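Long-range contact in YchF GTP-binding protein (Schizosaccharomyces pombe, PDB 1NI3), which hydrolyses ATP and, less efficiently, GTP, and negatively regulates the G2/M transition of the cell cycle: residues F344-L355 and E380-K388. Sequence-based numbering, arbitrary orientation.
Sequences FVVGEIMHYQDL and ESGDIAHWK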
ATOM      1  N   PHE A 344      24.485  18.102   4.548  1.00 75.56           N
ATOM      2  CA  PHE A 344      23.382  19.004   4.268  1.00 74.66           C
ATOM      3  C   PHE A 344      23.385  20.269   5.098  1.00 75.60           C
ATOM      4  O   PHE A 344      23.787  20.279   6.265  1.00 76.09           O
ATOM      5  CB  PHE A 344      22.043  18.299   4.459  1.00 72.71           C
ATOM      6  CG  PHE A 344      20.869  19.079   3.937  1.00 68.76           C
ATOM      7  CD1 PHE A 344      20.558  19.063   2.584  1.00 68.95           C
ATOM      8  CD2 PHE A 344      20.067  19.820   4.798  1.00 67.80           C
ATOM      9  CE1 PHE A 344      19.460  19.773   2.093  1.00 69.40           C
ATOM     10  CE2 PHE A 344      18.965  20.537   4.321  1.00 67.61           C
ATOM     11  CZ  PHE A 344      18.660  20.512   2.965  1.00 67.61           C
ATOM     12  N   VAL A 345      22.915  21.335   4.467  1.00 76.00           N
ATOM     13  CA  VAL A 345      22.820  22.643   5.089  1.00 77.26           C
ATOM     14  C   VAL A 345      21.558  23.288   4.544  1.00 77.92           C
ATOM     15  O   VAL A 345      20.707  23.777   5.295  1.00 80.01           O
ATOM     16  CB  VAL A 345      24.044  23.512   4.746  1.00 75.88           C
ATOM     17  CG1 VAL A 345      23.693  24.986   4.851  1.00 73.60           C
ATOM     18  CG2 VAL A 345      25.184  23.175   5.705  1.00 76.75           C
ATOM     19  N   VAL A 346      21.447  23.273   3.221  1.00 76.10           N
ATOM     20  CA  VAL A 346      20.296  23.823   2.526  1.00 74.11           C
ATOM     21  C   VAL A 346      20.057  23.032   1.245  1.00 72.51           C
ATOM     22  O   VAL A 346      20.902  22.244   0.810  1.00 69.65           O
ATOM     23  CB  VAL A 346      20.505  25.310   2.167  1.00 74.10           C
ATOM     24  CG1 VAL A 346      20.194  26.185   3.374  1.00 74.60           C
ATOM     25  CG2 VAL A 346      21.936  25.533   1.707  1.00 74.28           C
ATOM     26  N   GLY A 347      18.884  23.236   0.660  1.00 69.90           N
ATOM     27  CA  GLY A 347      18.529  22.564  -0.570  1.00 65.72           C
ATOM     28  C   GLY A 347      17.680  23.520  -1.377  1.00 65.57           C
ATOM     29  O   GLY A 347      17.095  24.456  -0.824  1.00 64.57           O
ATOM     30  N   GLU A 348      17.610  23.287  -2.683  1.00 65.18           N
ATOM     31  CA  GLU A 348      16.828  24.125  -3.583  1.00 63.19           C
ATOM     32  C   GLU A 348      15.544  23.441  -4.024  1.00 59.53           C
ATOM     33  O   GLU A 348      15.573  22.471  -4.779  1.00 55.45           O
ATOM     34  CB  GLU A 348      17.687  24.522  -4.792  1.00 65.51           C
ATOM     35  CG  GLU A 348      18.547  25.756  -4.545  1.00 67.82           C
ATOM     36  CD  GLU A 348      19.928  25.644  -5.151  1.00 70.95           C
ATOM     37  OE1 GLU A 348      20.038  25.426  -6.376  1.00 73.61           O
ATOM     38  OE2 GLU A 348      20.912  25.787  -4.395  1.00 71.42           O
ATOM     39  N   ILE A 349      14.423  23.967  -3.536  1.00 57.40           N
ATOM     40  CA  ILE A 349      13.094  23.438  -3.834  1.00 56.64           C
ATOM     41  C   ILE A 349      12.346  24.313  -4.826  1.00 57.51           C
ATOM     42  O   ILE A 349      12.549  25.524  -4.887  1.00 57.69           O
ATOM     43  CB  ILE A 349      12.236  23.311  -2.542  1.00 56.55           C
ATOM     44  CG1 ILE A 349      12.382  21.908  -1.956  1.00 55.86           C
ATOM     45  CG2 ILE A 349      10.772  23.610  -2.829  1.00 54.63           C
ATOM     46  CD1 ILE A 349      13.794  21.562  -1.517  1.00 59.02           C
HETATM   47  N   MSE A 350      11.458  23.693  -5.588  1.00 58.90           N
HETATM   48  CA  MSE A 350      10.691  24.415  -6.582  1.00 60.90           C
HETATM   49  C   MSE A 350       9.332  23.706  -6.679  1.00 60.67           C
HETATM   50  O   MSE A 350       9.159  22.769  -7.452  1.00 61.22           O
HETATM   51  CB  MSE A 350      11.491  24.388  -7.893  1.00 62.58           C
HETATM   52  CG  MSE A 350      10.921  25.173  -9.055  1.00 68.86           C
HETATM   53 SE   MSE A 350      12.176  25.357 -10.560  1.00 78.33          SE
HETATM   54  CE  MSE A 350      13.211  23.722 -10.391  1.00 74.90           C
ATOM     55  N   HIS A 351       8.386  24.152  -5.851  1.00 58.81           N
ATOM     56  CA  HIS A 351       7.043  23.573  -5.797  1.00 58.79           C
ATOM     57  C   HIS A 351       6.484  23.330  -7.180  1.00 57.35           C
ATOM     58  O   HIS A 351       6.511  24.211  -8.033  1.00 57.59           O
ATOM     59  CB  HIS A 351       6.082  24.475  -5.012  1.00 60.67           C
ATOM     60  CG  HIS A 351       6.437  24.616  -3.567  1.00 64.88           C
ATOM     61  ND1 HIS A 351       7.501  23.961  -2.992  1.00 67.23           N
ATOM     62  CD2 HIS A 351       5.860  25.340  -2.568  1.00 65.63           C
ATOM     63  CE1 HIS A 351       7.571  24.267  -1.708  1.00 64.85           C
ATOM     64  NE2 HIS A 351       6.582  25.104  -1.431  1.00 65.52           N
ATOM     65  N   TYR A 352       5.962  22.127  -7.391  1.00 55.71           N
ATOM     66  CA  TYR A 352       5.412  21.752  -8.682  1.00 53.19           C
ATOM     67  C   TYR A 352       4.515  22.841  -9.269  1.00 53.34           C
ATOM     68  O   TYR A 352       4.638  23.183 -10.452  1.00 52.66           O
ATOM     69  CB  TYR A 352       4.620  20.456  -8.559  1.00 48.38           C
ATOM     70  CG  TYR A 352       3.963  20.059  -9.849  1.00 45.35           C
ATOM     71  CD1 TYR A 352       4.715  19.588 -10.931  1.00 43.67           C
ATOM     72  CD2 TYR A 352       2.587  20.196 -10.010  1.00 43.75           C
ATOM     73  CE1 TYR A 352       4.102  19.265 -12.148  1.00 41.30           C
ATOM     74  CE2 TYR A 352       1.972  19.880 -11.216  1.00 45.02           C
ATOM     75  CZ  TYR A 352       2.736  19.414 -12.282  1.00 42.13           C
ATOM     76  OH  TYR A 352       2.118  19.123 -13.479  1.00 43.32           O
ATOM     77  N   GLN A 353       3.635  23.398  -8.443  1.00 51.48           N
ATOM     78  CA  GLN A 353       2.722  24.430  -8.917  1.00 51.30           C
ATOM     79  C   GLN A 353       3.430  25.634  -9.539  1.00 51.92           C
ATOM     80  O   GLN A 353       2.995  26.158 -10.564  1.00 49.98           O
ATOM     81  CB  GLN A 353       1.822  24.898  -7.775  1.00 49.88           C
ATOM     82  CG  GLN A 353       0.605  25.665  -8.257  1.00 47.08           C
ATOM     83  CD  GLN A 353      -0.127  24.918  -9.352  1.00 47.42           C
ATOM     84  OE1 GLN A 353       0.195  25.059 -10.532  1.00 47.84           O
ATOM     85  NE2 GLN A 353      -1.105  24.103  -8.969  1.00 47.31           N
ATOM     86  N   ASP A 354       4.521  26.072  -8.920  1.00 51.58           N
ATOM     87  CA  ASP A 354       5.247  27.213  -9.447  1.00 52.90           C
ATOM     88  C   ASP A 354       5.889  26.832 -10.775  1.00 55.05           C
ATOM     89  O   ASP A 354       5.686  27.511 -11.787  1.00 57.43           O
ATOM     90  CB  ASP A 354       6.314  27.674  -8.459  1.00 52.68           C
ATOM     91  CG  ASP A 354       5.730  28.040  -7.120  1.00 55.78           C
ATOM     92  OD1 ASP A 354       4.585  28.567  -7.107  1.00 53.26           O
ATOM     93  OD2 ASP A 354       6.410  27.808  -6.086  1.00 55.68           O
ATOM     94  N   LEU A 355       6.656  25.745 -10.778  1.00 55.47           N
ATOM     95  CA  LEU A 355       7.306  25.299 -11.993  1.00 53.23           C
ATOM     96  C   LEU A 355       6.276  25.074 -13.083  1.00 53.19           C
ATOM     97  O   LEU A 355       6.510  25.422 -14.234  1.00 51.97           O
ATOM     98  CB  LEU A 355       8.082  24.006 -11.745  1.00 54.21           C
ATOM     99  CG  LEU A 355       8.915  23.538 -12.945  1.00 55.77           C
ATOM    100  CD1 LEU A 355       9.989  24.562 -13.253  1.00 54.69           C
ATOM    101  CD2 LEU A 355       9.557  22.198 -12.646  1.00 57.15           C
ATOM    102  N   GLU A 380       7.196  18.760   0.152  1.00 60.85           N
ATOM    103  CA  GLU A 380       5.816  18.863  -0.263  1.00 60.27           C
ATOM    104  C   GLU A 380       5.636  18.030  -1.525  1.00 59.24           C
ATOM    105  O   GLU A 380       6.435  18.096  -2.463  1.00 59.45           O
ATOM    106  CB  GLU A 380       5.458  20.326  -0.501  1.00 64.13           C
ATOM    107  CG  GLU A 380       5.576  21.168   0.771  1.00 67.06           C
ATOM    108  CD  GLU A 380       5.327  22.642   0.539  1.00 68.83           C
ATOM    109  OE1 GLU A 380       4.266  22.999  -0.016  1.00 68.77           O
ATOM    110  OE2 GLU A 380       6.204  23.447   0.919  1.00 71.42           O
ATOM    111  N   SER A 381       4.591  17.211  -1.520  1.00 57.54           N
ATOM    112  CA  SER A 381       4.291  16.331  -2.629  1.00 54.35           C
ATOM    113  C   SER A 381       4.426  17.060  -3.945  1.00 52.82           C
ATOM    114  O   SER A 381       3.779  18.078  -4.165  1.00 53.02           O
ATOM    115  CB  SER A 381       2.872  15.784  -2.485  1.00 54.23           C
ATOM    116  OG  SER A 381       2.623  14.782  -3.448  1.00 53.62           O
ATOM    117  N   GLY A 382       5.285  16.542  -4.810  1.00 51.52           N
ATOM    118  CA  GLY A 382       5.473  17.151  -6.110  1.00 51.09           C
ATOM    119  C   GLY A 382       6.693  18.039  -6.192  1.00 51.48           C
ATOM    120  O   GLY A 382       7.165  18.364  -7.277  1.00 52.97           O
ATOM    121  N   ASP A 383       7.216  18.432  -5.040  1.00 51.67           N
ATOM    122  CA  ASP A 383       8.382  19.304  -5.010  1.00 54.60           C
ATOM    123  C   ASP A 383       9.495  18.866  -5.978  1.00 55.29           C
ATOM    124  O   ASP A 383       9.809  17.676  -6.104  1.00 55.14           O
ATOM    125  CB  ASP A 383       8.939  19.389  -3.583  1.00 56.00           C
ATOM    126  CG  ASP A 383       8.294  20.505  -2.768  1.00 57.28           C
ATOM    127  OD1 ASP A 383       7.363  21.169  -3.290  1.00 55.03           O
ATOM    128  OD2 ASP A 383       8.726  20.726  -1.611  1.00 56.94           O
ATOM    129  N   ILE A 384      10.075  19.837  -6.679  1.00 54.77           N
ATOM    130  CA  ILE A 384      11.180  19.577  -7.594  1.00 54.50           C
ATOM    131  C   ILE A 384      12.375  20.104  -6.828  1.00 55.89           C
ATOM    132  O   ILE A 384      12.502  21.311  -6.630  1.00 59.04           O
ATOM    133  CB  ILE A 384      11.066  20.367  -8.920  1.00 52.14           C
ATOM    134  CG1 ILE A 384       9.928  19.820  -9.783  1.00 49.81           C
ATOM    135  CG2 ILE A 384      12.375  20.248  -9.694  1.00 52.01           C
ATOM    136  CD1 ILE A 384       8.561  20.031  -9.194  1.00 50.46           C
ATOM    137  N   ALA A 385      13.238  19.203  -6.380  1.00 56.25           N
ATOM    138  CA  ALA A 385      14.388  19.612  -5.599  1.00 58.02           C
ATOM    139  C   ALA A 385      15.723  19.390  -6.272  1.00 60.32           C
ATOM    140  O   ALA A 385      15.832  18.661  -7.256  1.00 59.13           O
ATOM    141  CB  ALA A 385      14.367  18.909  -4.249  1.00 59.66           C
ATOM    142  N   HIS A 386      16.743  20.043  -5.723  1.00 65.47           N
ATOM    143  CA  HIS A 386      18.104  19.940  -6.232  1.00 68.37           C
ATOM    144  C   HIS A 386      19.124  20.132  -5.102  1.00 67.33           C
ATOM    145  O   HIS A 386      19.185  21.189  -4.477  1.00 63.92           O
ATOM    146  CB  HIS A 386      18.338  20.980  -7.335  1.00 73.32           C
ATOM    147  CG  HIS A 386      19.779  21.343  -7.518  1.00 78.94           C
ATOM    148  ND1 HIS A 386      20.377  22.362  -6.816  1.00 81.43           N
ATOM    149  CD2 HIS A 386      20.749  20.768  -8.266  1.00 80.59           C
ATOM    150  CE1 HIS A 386      21.666  22.402  -7.123  1.00 82.35           C
ATOM    151  NE2 HIS A 386      21.916  21.449  -7.996  1.00 81.51           N
ATOM    152  N   TRP A 387      19.920  19.095  -4.858  1.00 68.88           N
ATOM    153  CA  TRP A 387      20.937  19.119  -3.813  1.00 72.04           C
ATOM    154  C   TRP A 387      22.305  19.343  -4.450  1.00 75.64           C
ATOM    155  O   TRP A 387      22.499  19.020  -5.627  1.00 76.62           O
ATOM    156  CB  TRP A 387      20.966  17.789  -3.045  1.00 69.32           C
ATOM    157  CG  TRP A 387      19.649  17.058  -2.973  1.00 65.35           C
ATOM    158  CD1 TRP A 387      19.333  15.879  -3.584  1.00 64.00           C
ATOM    159  CD2 TRP A 387      18.464  17.484  -2.281  1.00 62.77           C
ATOM    160  NE1 TRP A 387      18.024  15.545  -3.318  1.00 62.65           N
ATOM    161  CE2 TRP A 387      17.471  16.508  -2.520  1.00 62.64           C
ATOM    162  CE3 TRP A 387      18.149  18.591  -1.484  1.00 60.53           C
ATOM    163  CZ2 TRP A 387      16.178  16.608  -1.988  1.00 62.79           C
ATOM    164  CZ3 TRP A 387      16.860  18.691  -0.955  1.00 62.56           C
ATOM    165  CH2 TRP A 387      15.892  17.701  -1.211  1.00 62.32           C
ATOM    166  N   LYS A 388      23.253  19.892  -3.687  1.00 77.97           N
ATOM    167  CA  LYS A 388      24.589  20.117  -4.237  1.00 79.94           C
ATOM    168  C   LYS A 388      25.616  19.173  -3.614  1.00 81.28           C
ATOM    169  O   LYS A 388      25.419  18.787  -2.436  1.00 80.81           O
ATOM    170  CB  LYS A 388      25.034  21.564  -4.022  1.00 78.42           C
ATOM    171  CG  LYS A 388      26.275  21.937  -4.841  1.00 77.52           C
ATOM    172  CD  LYS A 388      25.964  22.042  -6.336  1.00 75.79           C
ATOM    173  CE  LYS A 388      25.076  23.249  -6.623  1.00 75.80           C
ATOM    174  NZ  LYS A 388      24.875  23.498  -8.077  1.00 75.46           N
TER
HETATM  175  O   HOH W   1       5.363  20.801  -4.839  1.00 27.91           O
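The indole of Trp387 meets 344-355 along its edge, where Gly347 CA lies near the ring plane, 4.1 Å from Trp387 CE3. Phe344 brings CE1 obliquely toward the same atom. One indole face carries Ala385 CB, and Phe340 and helix 329-336 pack against the ring from outside. The imidazole of His386 has Glu348 CB and Lys388 CE at its edge, in plane.

These residues belong to an antiparallel pairing in the TGS domain, a ubiquitin-like fold. Strand 346-350 is central in a three-stranded sheet, between 372-374 and 384-386. Glu348 with His386 and Met350 with Ile384 are the hydrogen-bonded pairs. His386 N reaches Glu348 O at 2.9 Å. Ile349 and Ala385 form the non-hydrogen-bonded pair between them, and Ile349 CD1 rests 3.9 Å from Ala385 CB. On the Met350 face, the selenomethionine methyl CE touches Ile384 CG2, and the Leu355 side chain crosses Ile384 at about a right angle, with CD2 3.7 Å from Ile384 CG1. On the same face, Glu348 OE1 takes a weak bond from His386 ND1, and its stronger partner is Tyr370 OH.

Past the strand, His351 is the N-cap of helix 352-358. Its CG stands anti to the carbonyl carbon (chi1 -65°), which turns the ring back toward two carboxylates. The Asp383 carboxylate is nearly coplanar with the ring, 12° apart, with OD1 2.8 Å from His351 ND1. The Glu380 carboxylate is turned 66° from the ring, and OE2 comes near His351 NE2 at an angle too poor for a hydrogen bond. Tyr377 OH bonds to both acids. An alanine at His351 would probably leave Asp383 and Glu380 without the ring that lies against both, with Tyr377 OH as their remaining shared partner. Water 1 ties the turn 380-383 to the helix start: it accepts from Tyr352 N and donates to Ser381 O and, at 2.6 Å, to Asp383 OD1.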